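Local atomic coordinates of TetR transcriptional regulator (Chloroflexus aurantiacus, PDB entry 3QBM), a protein that probably binds DNA through a helix-turn-helix domain and so regulates transcription, as other members of the TetR family do. Residues Glu68-Gly73 / Arg92-Arg97; Ala163-Ala168 / Thr179-Ala184; Val72-His77 / Ile85-Val90; Phe20-Tyr25 / Pro99-Cys104. All coordinates share one frame; numbering follows the deposited sequence.

Contact 1 (Glu68-Gly73 / Arg92-Arg97); sequences ERFAVG and RSYAER
Arg69 reaches from its helix to the loop residues Ser93 and Arg97, and its guanidinium organises the contact. NH1 and NH2 converge end-on on a single acceptor, Arg97 O, at 2.9 Å and 2.7 Å; the carbonyl oxygen lies close to the guanidinium plane, although NH1 approaches it from above the carbonyl plane. NH2 spends its other hydrogen on Ser93 OG (2.8 Å, N-H...O 138°), which is tilted out of the guanidinium plane. That hydroxyl is also bonded to Val90 O. NE of Arg69 donates to a water at 2.8 Å, which in turn makes a weak bond to Ser93 OG, and NH1 has a further weak bond to Pro98 O. The bend at chi2 (86°) turns the arginine chain so that its head lies flat against the guanidinium of Arg97, centres 3.7 Å apart and planes 10° from parallel. Charge repulsion in this stack is probably eased in part by the carbonyl oxygen held at the edge of the Arg69 guanidinium. Tyr94 CE1 covers the opposite face, while Tyr94 OH comes within 3.6 Å of Phe70 CE2. A leucine at Arg69 would probably leave Arg97 O without its paired donors and the loop less firmly held. The contact ties helix 51-74 to the loop after helix 80-92, with Phe70 reaching inward to Phe87, Phe91 and Trp131.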
loop_
_atom_site.group_PDB
_atom_site.type_symbol
_atom_site.label_atom_id
_atom_site.label_comp_id
_atom_site.label_asym_id
_atom_site.label_seq_id
_atom_site.Cartn_x
_atom_site.Cartn_y
_atom_site.Cartn_z
ATOM N N GLU A 68 -12.052 6.667 -15.093
ATOM C CA GLU A 68 -12.626 6.101 -16.346
ATOM C C GLU A 68 -12.771 4.567 -16.266
ATOM O O GLU A 68 -13.759 3.977 -16.713
ATOM C CB GLU A 68 -11.734 6.443 -17.571
ATOM C CG GLU A 68 -11.757 7.920 -18.017
ATOM C CD GLU A 68 -10.689 8.315 -19.088
ATOM O OE1 GLU A 68 -9.762 7.529 -19.422
ATOM O OE2 GLU A 68 -10.784 9.464 -19.580
ATOM N N ARG A 69 -11.735 3.942 -15.737
ATOM C CA ARG A 69 -11.636 2.506 -15.570
ATOM C C ARG A 69 -12.737 1.981 -14.586
ATOM O O ARG A 69 -13.409 0.958 -14.846
ATOM C CB ARG A 69 -10.216 2.245 -15.075
ATOM C CG ARG A 69 -9.746 0.840 -14.913
ATOM C CD ARG A 69 -9.181 0.227 -16.168
ATOM N NE ARG A 69 -8.892 -1.176 -15.862
ATOM C CZ ARG A 69 -7.682 -1.703 -15.774
ATOM N NH1 ARG A 69 -6.616 -0.967 -16.072
ATOM N NH2 ARG A 69 -7.541 -2.989 -15.460
ATOM N N PHE A 70 -12.940 2.671 -13.463
ATOM C CA PHE A 70 -14.068 2.313 -12.584
ATOM C C PHE A 70 -15.409 2.593 -13.228
ATOM O O PHE A 70 -16.347 1.829 -13.098
ATOM C CB PHE A 70 -13.969 3.004 -11.232
ATOM C CG PHE A 70 -13.002 2.329 -10.315
ATOM C CD1 PHE A 70 -13.357 1.154 -9.656
ATOM C CD2 PHE A 70 -11.718 2.799 -10.166
ATOM C CE1 PHE A 70 -12.486 0.510 -8.852
ATOM C CE2 PHE A 70 -10.828 2.143 -9.346
ATOM C CZ PHE A 70 -11.201 1.000 -8.696
ATOM N N ALA A 71 -15.491 3.688 -13.950
ATOM C CA ALA A 71 -16.722 4.054 -14.623
ATOM C C ALA A 71 -17.231 2.959 -15.574
ATOM O O ALA A 71 -18.408 2.649 -15.558
ATOM C CB ALA A 71 -16.522 5.380 -15.370
ATOM N N VAL A 72 -16.337 2.379 -16.377
ATOM C CA VAL A 72 -16.672 1.354 -17.349
ATOM C C VAL A 72 -16.961 0.044 -16.579
ATOM O O VAL A 72 -17.964 -0.641 -16.834
ATOM C CB VAL A 72 -15.528 1.179 -18.392
ATOM C CG1 VAL A 72 -15.792 -0.020 -19.334
ATOM C CG2 VAL A 72 -15.333 2.474 -19.211
ATOM N N GLY A 73 -16.099 -0.270 -15.613
ATOM C CA GLY A 73 -16.280 -1.458 -14.790
ATOM C C GLY A 73 -17.597 -1.540 -14.039
ATOM O O GLY A 73 -18.158 -2.637 -13.899
ATOM N N ARG A 92 -9.104 -6.444 -9.095
ATOM C CA ARG A 92 -8.610 -7.738 -9.488
ATOM C C ARG A 92 -7.960 -7.705 -10.875
ATOM O O ARG A 92 -6.893 -8.337 -11.095
ATOM C CB ARG A 92 -9.726 -8.792 -9.435
ATOM C CG ARG A 92 -9.204 -10.162 -9.762
ATOM C CD ARG A 92 -10.164 -11.267 -9.485
ATOM N NE ARG A 92 -11.350 -11.184 -10.306
ATOM C CZ ARG A 92 -12.239 -12.174 -10.468
ATOM N NH1 ARG A 92 -12.060 -13.382 -9.947
ATOM N NH2 ARG A 92 -13.290 -11.969 -11.239
ATOM N N SER A 93 -8.559 -6.935 -11.785
ATOM C CA SER A 93 -8.038 -6.837 -13.168
ATOM C C SER A 93 -6.678 -6.157 -13.272
ATOM O O SER A 93 -6.017 -6.232 -14.338
ATOM C CB SER A 93 -9.048 -6.147 -14.087
ATOM O OG SER A 93 -9.031 -4.740 -13.895
ATOM N N TYR A 94 -6.270 -5.452 -12.205
ATOM C CA TYR A 94 -4.923 -4.857 -12.142
ATOM C C TYR A 94 -3.796 -5.887 -12.204
ATOM O O TYR A 94 -2.681 -5.493 -12.528
ATOM C CB TYR A 94 -4.721 -4.007 -10.884
ATOM C CG TYR A 94 -5.509 -2.721 -10.836
ATOM C CD1 TYR A 94 -6.466 -2.411 -11.797
ATOM C CD2 TYR A 94 -5.359 -1.847 -9.770
ATOM C CE1 TYR A 94 -7.195 -1.246 -11.709
ATOM C CE2 TYR A 94 -6.067 -0.668 -9.708
ATOM C CZ TYR A 94 -6.983 -0.383 -10.675
ATOM O OH TYR A 94 -7.706 0.786 -10.595
ATOM N N ALA A 95 -4.093 -7.160 -11.899
ATOM C CA ALA A 95 -3.085 -8.236 -11.908
ATOM C C ALA A 95 -2.317 -8.298 -13.219
ATOM O O ALA A 95 -1.107 -8.465 -13.209
ATOM C CB ALA A 95 -3.722 -9.589 -11.637
ATOM N N GLU A 96 -3.032 -8.186 -14.331
ATOM C CA GLU A 96 -2.409 -8.211 -15.658
ATOM C C GLU A 96 -2.403 -6.848 -16.368
ATOM O O GLU A 96 -1.656 -6.664 -17.319
ATOM C CB GLU A 96 -3.130 -9.250 -16.523
ATOM C CG GLU A 96 -2.882 -10.711 -16.115
ATOM N N ARG A 97 -3.227 -5.904 -15.893
ATOM C CA ARG A 97 -3.410 -4.604 -16.528
ATOM C C ARG A 97 -3.699 -3.494 -15.486
ATOM O O ARG A 97 -4.862 -3.134 -15.228
ATOM C CB ARG A 97 -4.550 -4.723 -17.564
ATOM C CG ARG A 97 -4.732 -3.485 -18.386
ATOM C CD ARG A 97 -5.613 -3.739 -19.594
ATOM N NE ARG A 97 -6.972 -4.130 -19.227
ATOM C CZ ARG A 97 -8.026 -3.312 -19.144
ATOM N NH1 ARG A 97 -7.918 -2.007 -19.381
ATOM N NH2 ARG A 97 -9.216 -3.819 -18.809
HETATM O O HOH W 1 -11.194 -2.649 -15.366
#

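Contact 2 (Ala163-Ala168 / Thr179-Ala184); sequences ATMEGA and TPLEHA
The methyl of Ala168 meets three residues of the facing helix: Ala168 CB lies 3.5 Å from Pro180 O, 3.7 Å from Ala184 CB and 3.8 Å from Leu181 CD2. Ala184 CB is in turn covered from two more directions, by Thr164 CG2 at 3.7 Å and by SE of Met165 (selenomethionine) at 3.8 Å. The Met165 chain folds at chi2 and chi3, which carries its CE on to Leu181 CD2 (3.9 Å), the two side chains meeting at a slant. With alanines on both sides the backbones come close, Ala168 CA to Leu181 CA being 5.0 Å. Thr164 is turned by its first torsion (-56°): OG1 sits beside its own backbone N and bonds to Leu160 O one turn back, which points the methyl at Ala184. The local helix axes pass 8.9 Å apart at 165°, an antiparallel hairpin of the last two helices of the chain. Such a pair commonly builds the four-helix dimer interface of TetR-family proteins, and here both helices take part: Ala163 and Glu166 pack on Leu171 and Met170 of the second subunit, Thr179 and His183 on its Leu159 and Arg156. Within the chain, helix 80-92 packs alongside, Leu88 and Phe91 lying against Met165.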
loop_
_atom_site.group_PDB
_atom_site.type_symbol
_atom_site.label_atom_id
_atom_site.label_comp_id
_atom_site.label_asym_id
_atom_site.label_seq_id
_atom_site.Cartn_x
_atom_site.Cartn_y
_atom_site.Cartn_z
ATOM N N ALA A 163 -9.052 -0.949 1.498
ATOM C CA ALA A 163 -7.865 -1.446 2.214
ATOM C C ALA A 163 -7.496 -2.807 1.654
ATOM O O ALA A 163 -6.322 -3.050 1.296
ATOM C CB ALA A 163 -8.121 -1.577 3.739
ATOM N N THR A 164 -8.470 -3.706 1.582
ATOM C CA THR A 164 -8.188 -5.073 1.127
ATOM C C THR A 164 -7.639 -5.142 -0.272
ATOM O O THR A 164 -6.621 -5.845 -0.527
ATOM C CB THR A 164 -9.443 -5.939 1.227
ATOM O OG1 THR A 164 -9.919 -5.882 2.588
ATOM C CG2 THR A 164 -9.138 -7.413 0.855
HETATM N N MSE A 165 -8.320 -4.459 -1.180
HETATM C CA MSE A 165 -7.978 -4.524 -2.596
HETATM C C MSE A 165 -6.645 -3.820 -2.861
HETATM O O MSE A 165 -5.804 -4.359 -3.581
HETATM C CB MSE A 165 -9.113 -4.005 -3.492
HETATM C CG MSE A 165 -10.393 -4.833 -3.460
HETATM SE SE MSE A 165 -10.239 -6.799 -3.449
HETATM C CE MSE A 165 -9.500 -7.082 -5.232
ATOM N N GLU A 166 -6.403 -2.664 -2.244
ATOM C CA GLU A 166 -5.149 -1.965 -2.447
ATOM C C GLU A 166 -3.984 -2.738 -1.843
ATOM O O GLU A 166 -2.919 -2.797 -2.465
ATOM C CB GLU A 166 -5.180 -0.536 -1.878
ATOM C CG GLU A 166 -6.007 0.430 -2.676
ATOM C CD GLU A 166 -5.365 0.865 -3.979
ATOM O OE1 GLU A 166 -4.610 0.088 -4.607
ATOM O OE2 GLU A 166 -5.624 2.006 -4.361
ATOM N N GLY A 167 -4.163 -3.319 -0.643
ATOM C CA GLY A 167 -3.140 -4.210 -0.050
ATOM C C GLY A 167 -2.813 -5.428 -0.941
ATOM O O GLY A 167 -1.656 -5.834 -1.122
ATOM N N ALA A 168 -3.839 -5.965 -1.571
ATOM C CA ALA A 168 -3.642 -7.064 -2.499
ATOM C C ALA A 168 -2.908 -6.633 -3.774
ATOM O O ALA A 168 -2.099 -7.395 -4.291
ATOM C CB ALA A 168 -4.951 -7.705 -2.796
ATOM N N THR A 179 -2.230 -14.218 -7.282
ATOM C CA THR A 179 -2.930 -14.951 -6.229
ATOM C C THR A 179 -3.491 -14.044 -5.103
ATOM O O THR A 179 -4.645 -14.223 -4.708
ATOM C CB THR A 179 -2.031 -16.086 -5.690
ATOM O OG1 THR A 179 -1.819 -17.035 -6.752
ATOM C CG2 THR A 179 -2.654 -16.783 -4.499
ATOM N N PRO A 180 -2.713 -13.072 -4.615
ATOM C CA PRO A 180 -3.286 -12.209 -3.570
ATOM C C PRO A 180 -4.544 -11.416 -3.997
ATOM O O PRO A 180 -5.451 -11.194 -3.196
ATOM C CB PRO A 180 -2.134 -11.228 -3.240
ATOM C CG PRO A 180 -0.889 -11.965 -3.609
ATOM C CD PRO A 180 -1.274 -12.775 -4.836
ATOM N N LEU A 181 -4.580 -10.967 -5.245
ATOM C CA LEU A 181 -5.744 -10.264 -5.749
ATOM C C LEU A 181 -6.935 -11.215 -5.912
ATOM O O LEU A 181 -8.071 -10.839 -5.667
ATOM C CB LEU A 181 -5.409 -9.537 -7.074
ATOM C CG LEU A 181 -4.754 -8.168 -6.916
ATOM C CD1 LEU A 181 -4.095 -7.695 -8.213
ATOM C CD2 LEU A 181 -5.760 -7.114 -6.448
ATOM N N GLU A 182 -6.672 -12.439 -6.359
ATOM C CA GLU A 182 -7.717 -13.433 -6.541
ATOM C C GLU A 182 -8.319 -13.801 -5.212
ATOM O O GLU A 182 -9.535 -13.819 -5.083
ATOM C CB GLU A 182 -7.203 -14.689 -7.243
ATOM C CG GLU A 182 -7.216 -14.561 -8.739
ATOM C CD GLU A 182 -8.623 -14.494 -9.302
ATOM O OE1 GLU A 182 -9.606 -14.707 -8.545
ATOM O OE2 GLU A 182 -8.736 -14.218 -10.515
ATOM N N HIS A 183 -7.471 -14.013 -4.204
ATOM C CA HIS A 183 -7.940 -14.332 -2.857
ATOM C C HIS A 183 -8.755 -13.212 -2.229
ATOM O O HIS A 183 -9.807 -13.466 -1.707
ATOM C CB HIS A 183 -6.805 -14.614 -1.882
ATOM C CG HIS A 183 -6.070 -15.887 -2.129
ATOM N ND1 HIS A 183 -6.659 -16.996 -2.695
ATOM C CD2 HIS A 183 -4.805 -16.253 -1.806
ATOM C CE1 HIS A 183 -5.779 -17.986 -2.738
ATOM N NE2 HIS A 183 -4.644 -17.560 -2.211
ATOM N N ALA A 184 -8.254 -11.973 -2.321
ATOM C CA ALA A 184 -8.931 -10.792 -1.785
ATOM C C ALA A 184 -10.281 -10.645 -2.451
ATOM O O ALA A 184 -11.308 -10.475 -1.777
ATOM C CB ALA A 184 -8.075 -9.557 -2.010
#

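Contact 3 (Val72-His77 / Ile85-Val90); sequences VGLAGH and IAFLDV
Gly73 and Leu74, at the end of helix 51-74, lie against Ala86 and Val90 of helix 80-92, with CA of Gly73 6.1 Å from CA of Val90 and CA of Leu74 5.8 Å from CA of Ala86. A side chain on Gly73 would collide with Val90 CG2, which already sits 4.0 Å from Gly73 CA. The chain then leaves the helix in a type II turn from Leu74 to His77, where Gly76 takes the positive phi (88°) that suits glycine. A short connection here joins the long helix leading out of the DNA-binding region to helix 80-92, which falls in the family's C-terminal region. Both methyls of Leu74 reach across: CD1 rests on the helix backbone 3.5 Å from Phe87 N, and near the side chains of Ala86 and Val90, while CD2 approaches the edge of the Phe87 ring at CD2 of that ring (4.1 Å). The His77 ring turns back toward Gly73, so that its NE2 packs 3.3 Å from Ala86 CB while making a weak hydrogen bond to Gly73 O, itself 3.5 Å from the same methyl. Beyond the pair, Phe87 stacks on Phe70 and meets Trp131 edge-to-face, and Leu74 touches Thr134 of helix 118-144.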
loop_
_atom_site.group_PDB
_atom_site.type_symbol
_atom_site.label_atom_id
_atom_site.label_comp_id
_atom_site.label_asym_id
_atom_site.label_seq_id
_atom_site.Cartn_x
_atom_site.Cartn_y
_atom_site.Cartn_z
ATOM N N VAL A 72 -16.337 2.379 -16.377
ATOM C CA VAL A 72 -16.672 1.354 -17.349
ATOM C C VAL A 72 -16.961 0.044 -16.579
ATOM O O VAL A 72 -17.964 -0.641 -16.834
ATOM C CB VAL A 72 -15.528 1.179 -18.392
ATOM C CG1 VAL A 72 -15.792 -0.020 -19.334
ATOM C CG2 VAL A 72 -15.333 2.474 -19.211
ATOM N N GLY A 73 -16.099 -0.270 -15.613
ATOM C CA GLY A 73 -16.280 -1.458 -14.790
ATOM C C GLY A 73 -17.597 -1.540 -14.039
ATOM O O GLY A 73 -18.158 -2.637 -13.899
ATOM N N LEU A 74 -18.118 -0.396 -13.591
ATOM C CA LEU A 74 -19.311 -0.379 -12.745
ATOM C C LEU A 74 -20.604 -0.162 -13.511
ATOM O O LEU A 74 -21.698 -0.367 -12.966
ATOM C CB LEU A 74 -19.178 0.653 -11.618
ATOM C CG LEU A 74 -18.551 0.123 -10.317
ATOM C CD1 LEU A 74 -17.274 -0.613 -10.542
ATOM C CD2 LEU A 74 -18.390 1.248 -9.305
ATOM N N ALA A 75 -20.479 0.207 -14.775
ATOM C CA ALA A 75 -21.637 0.562 -15.572
ATOM C C ALA A 75 -22.487 -0.638 -15.957
ATOM O O ALA A 75 -21.980 -1.701 -16.330
ATOM C CB ALA A 75 -21.205 1.299 -16.835
ATOM N N GLY A 76 -23.792 -0.467 -15.781
ATOM C CA GLY A 76 -24.773 -1.384 -16.323
ATOM C C GLY A 76 -25.211 -2.595 -15.556
ATOM O O GLY A 76 -25.819 -3.454 -16.152
ATOM N N HIS A 77 -24.878 -2.702 -14.267
ATOM C CA HIS A 77 -25.281 -3.854 -13.470
ATOM C C HIS A 77 -26.758 -3.699 -13.021
ATOM O O HIS A 77 -27.283 -2.591 -12.891
ATOM C CB HIS A 77 -24.331 -4.073 -12.282
ATOM C CG HIS A 77 -22.946 -4.454 -12.701
ATOM N ND1 HIS A 77 -22.592 -5.750 -12.999
ATOM C CD2 HIS A 77 -21.844 -3.703 -12.918
ATOM C CE1 HIS A 77 -21.324 -5.783 -13.367
ATOM N NE2 HIS A 77 -20.858 -4.551 -13.355
ATOM N N ILE A 85 -19.473 -5.676 -6.208
ATOM C CA ILE A 85 -18.513 -6.733 -6.545
ATOM C C ILE A 85 -17.708 -6.353 -7.834
ATOM O O ILE A 85 -16.544 -6.673 -7.961
ATOM C CB ILE A 85 -19.260 -8.097 -6.644
ATOM C CG1 ILE A 85 -19.765 -8.515 -5.278
ATOM C CG2 ILE A 85 -18.355 -9.183 -7.266
ATOM C CD1 ILE A 85 -20.504 -9.834 -5.237
ATOM N N ALA A 86 -18.310 -5.605 -8.744
ATOM C CA ALA A 86 -17.611 -5.159 -9.957
ATOM C C ALA A 86 -16.519 -4.171 -9.576
ATOM O O ALA A 86 -15.490 -4.087 -10.245
ATOM C CB ALA A 86 -18.591 -4.542 -10.956
ATOM N N PHE A 87 -16.732 -3.417 -8.496
ATOM C CA PHE A 87 -15.659 -2.548 -7.948
ATOM C C PHE A 87 -14.431 -3.384 -7.525
ATOM O O PHE A 87 -13.283 -3.034 -7.850
ATOM C CB PHE A 87 -16.219 -1.732 -6.789
ATOM C CG PHE A 87 -15.282 -0.713 -6.227
ATOM C CD1 PHE A 87 -14.380 -1.060 -5.220
ATOM C CD2 PHE A 87 -15.312 0.593 -6.677
ATOM C CE1 PHE A 87 -13.510 -0.115 -4.663
ATOM C CE2 PHE A 87 -14.426 1.554 -6.115
ATOM C CZ PHE A 87 -13.552 1.192 -5.119
ATOM N N LEU A 88 -14.671 -4.506 -6.850
ATOM C CA LEU A 88 -13.615 -5.460 -6.536
ATOM C C LEU A 88 -12.972 -5.984 -7.824
ATOM O O LEU A 88 -11.731 -6.073 -7.912
ATOM C CB LEU A 88 -14.124 -6.656 -5.713
ATOM C CG LEU A 88 -15.045 -6.429 -4.522
ATOM C CD1 LEU A 88 -15.505 -7.740 -3.892
ATOM C CD2 LEU A 88 -14.357 -5.542 -3.481
ATOM N N ASP A 89 -13.794 -6.294 -8.829
ATOM C CA ASP A 89 -13.303 -6.869 -10.055
ATOM C C ASP A 89 -12.361 -5.911 -10.800
ATOM O O ASP A 89 -11.400 -6.347 -11.418
ATOM C CB ASP A 89 -14.429 -7.299 -10.974
ATOM C CG ASP A 89 -13.916 -8.081 -12.130
ATOM O OD1 ASP A 89 -13.299 -9.132 -11.887
ATOM O OD2 ASP A 89 -14.046 -7.612 -13.263
ATOM N N VAL A 90 -12.630 -4.609 -10.721
ATOM C CA VAL A 90 -11.725 -3.627 -11.313
ATOM C C VAL A 90 -10.325 -3.819 -10.694
ATOM O O VAL A 90 -9.333 -3.919 -11.418
ATOM C CB VAL A 90 -12.241 -2.160 -11.113
ATOM C CG1 VAL A 90 -11.190 -1.142 -11.562
ATOM C CG2 VAL A 90 -13.554 -1.949 -11.886
#

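Contact 4 (Phe20-Tyr25 / Pro99-Cys104); sequences FNVSGY and PLVGGC
At the junction between the predicted DNA-binding region and the C-terminal domain, Asn21 in the last turn of helix 2-23 plugs into the type II beta turn Leu100-Gly103 that precedes helix 105-113. Its ND2 donates both hydrogens to the turn, one to Val101 O (2.8 Å, N-H...O 159°) and one to Gly103 O (3.0 Å, 160°). Both oxygens lie near the amide plane of Asn21, whereas ND2 stands well above the plane of each carbonyl. On the far side OD1 accepts from Asn108 ND2, which also bonds to Gly102 O, so all the polar atoms of this amide are engaged and its flip is settled. CG swings away from the backbone N (chi1 -156°), which sends the amide into the turn. A leucine in place of Asn21 would probably strand the carbonyls of Val101 and Gly103 without their donor and let the turn shift against the helix. The contact joins the N-terminal helix of the TetR-type DNA-binding region to the loop before helix 105-113, and probably helps fix how the two parts are set against each other. Val22 completes the fit: its CG2 lies 3.8 Å from Gly102 CA, where any side chain would clash, and 4.2 Å from Val101 CG1. At the backbone angles of Gly102 and Gly103 a CB would also be jammed against the preceding carbonyl oxygen. Cys104 then acts as N-cap of helix 105-113; Ile111 in it and Asp114 just after it bind magnesium, and Val22 also packs on Asp115 of the second subunit.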
loop_
_atom_site.group_PDB
_atom_site.type_symbol
_atom_site.label_atom_id
_atom_site.label_comp_id
_atom_site.label_asym_id
_atom_site.label_seq_id
_atom_site.Cartn_x
_atom_site.Cartn_y
_atom_site.Cartn_z
ATOM N N PHE A 20 6.440 8.651 -13.110
ATOM C CA PHE A 20 6.303 8.880 -11.670
ATOM C C PHE A 20 5.698 7.635 -10.997
ATOM O O PHE A 20 5.986 7.338 -9.846
ATOM C CB PHE A 20 5.367 10.053 -11.356
ATOM C CG PHE A 20 5.879 11.400 -11.736
ATOM C CD1 PHE A 20 7.156 11.809 -11.415
ATOM C CD2 PHE A 20 5.020 12.332 -12.316
ATOM C CE1 PHE A 20 7.588 13.074 -11.724
ATOM C CE2 PHE A 20 5.454 13.597 -12.610
ATOM C CZ PHE A 20 6.720 13.969 -12.330
ATOM N N ASN A 21 4.842 6.933 -11.717
ATOM C CA ASN A 21 4.179 5.760 -11.148
ATOM C C ASN A 21 5.139 4.616 -10.799
ATOM O O ASN A 21 4.887 3.826 -9.852
ATOM C CB ASN A 21 3.096 5.241 -12.081
ATOM C CG ASN A 21 2.051 4.456 -11.349
ATOM O OD1 ASN A 21 1.685 4.826 -10.243
ATOM N ND2 ASN A 21 1.544 3.373 -11.969
ATOM N N VAL A 22 6.234 4.560 -11.541
ATOM C CA VAL A 22 7.277 3.566 -11.348
ATOM C C VAL A 22 8.382 4.004 -10.406
ATOM O O VAL A 22 8.694 3.289 -9.436
ATOM C CB VAL A 22 7.895 3.181 -12.725
ATOM C CG1 VAL A 22 9.183 2.376 -12.540
ATOM C CG2 VAL A 22 6.866 2.473 -13.562
ATOM N N SER A 23 8.981 5.169 -10.681
ATOM C CA SER A 23 10.163 5.615 -9.976
ATOM C C SER A 23 9.885 6.668 -8.919
ATOM O O SER A 23 10.803 7.117 -8.232
ATOM C CB SER A 23 11.195 6.153 -10.993
ATOM O OG SER A 23 11.559 5.115 -11.863
ATOM N N GLY A 24 8.627 7.060 -8.794
ATOM C CA GLY A 24 8.222 8.040 -7.836
ATOM C C GLY A 24 8.455 9.452 -8.349
ATOM O O GLY A 24 9.044 9.675 -9.413
ATOM N N TYR A 25 8.008 10.404 -7.549
ATOM C CA TYR A 25 8.155 11.827 -7.851
ATOM C C TYR A 25 9.612 12.266 -7.613
ATOM O O TYR A 25 10.264 12.790 -8.513
ATOM C CB TYR A 25 7.106 12.628 -7.054
ATOM C CG TYR A 25 5.665 12.196 -7.404
ATOM C CD1 TYR A 25 4.988 12.768 -8.477
ATOM C CD2 TYR A 25 4.996 11.200 -6.689
ATOM C CE1 TYR A 25 3.693 12.363 -8.838
ATOM C CE2 TYR A 25 3.704 10.781 -7.072
ATOM C CZ TYR A 25 3.073 11.384 -8.147
ATOM O OH TYR A 25 1.807 11.043 -8.566
ATOM N N PRO A 99 -3.835 0.420 -13.946
ATOM C CA PRO A 99 -4.411 1.604 -14.584
ATOM C C PRO A 99 -3.399 2.300 -15.473
ATOM O O PRO A 99 -3.743 2.806 -16.541
ATOM C CB PRO A 99 -4.830 2.479 -13.405
ATOM C CG PRO A 99 -4.985 1.560 -12.327
ATOM C CD PRO A 99 -3.881 0.574 -12.486
ATOM N N LEU A 100 -2.160 2.317 -15.015
ATOM C CA LEU A 100 -1.042 2.621 -15.901
ATOM C C LEU A 100 0.214 1.834 -15.473
ATOM O O LEU A 100 0.217 1.172 -14.431
ATOM C CB LEU A 100 -0.851 4.117 -16.012
ATOM C CG LEU A 100 -0.405 4.953 -14.843
ATOM C CD1 LEU A 100 1.052 4.675 -14.612
ATOM C CD2 LEU A 100 -0.583 6.455 -15.153
ATOM N N VAL A 101 1.250 1.888 -16.295
ATOM C CA VAL A 101 2.467 1.118 -16.047
ATOM C C VAL A 101 2.992 1.381 -14.629
ATOM O O VAL A 101 3.064 2.490 -14.208
ATOM C CB VAL A 101 3.551 1.481 -17.041
ATOM C CG1 VAL A 101 4.128 2.858 -16.691
ATOM C CG2 VAL A 101 4.638 0.383 -17.083
ATOM N N GLY A 102 3.287 0.337 -13.889
ATOM C CA GLY A 102 3.781 0.478 -12.517
ATOM C C GLY A 102 2.779 0.313 -11.392
ATOM O O GLY A 102 3.148 0.452 -10.242
ATOM N N GLY A 103 1.526 -0.020 -11.685
ATOM C CA GLY A 103 0.551 -0.330 -10.652
ATOM C C GLY A 103 -0.506 0.730 -10.408
ATOM O O GLY A 103 -0.775 1.568 -11.285
ATOM N N CYS A 104 -1.156 0.668 -9.249
ATOM C CA CYS A 104 -2.165 1.675 -8.882
ATOM C C CYS A 104 -1.512 2.999 -8.508
ATOM O O CYS A 104 -0.754 3.050 -7.538
ATOM C CB CYS A 104 -3.063 1.207 -7.713
ATOM S SG CYS A 104 -4.252 2.419 -7.214
#

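In the fold
Contacts 1 and 3 start from the same end of helix 51-74, their centres 8 Å apart, and join where Phe70 CE1 lies 3.4 Å from Val90 CG1. The loop of contact 1 runs on into contact 4, where the Tyr94 ring packs on Pro99, and its other flank reaches contact 2 through the salt bridge of Arg92 NH1 with Glu182 OE1 at 3.1 Å in one conformer of Glu182. Contact 1 thus touches each of the other three. Contacts 3 and 4 do not meet: their centres are 23 Å apart on opposite sides of the chain's centre. Contact 4 lies nearest the metal, Gly102 being close to a bound magnesium ion, and contacts 2 and 4 both touch the second subunit.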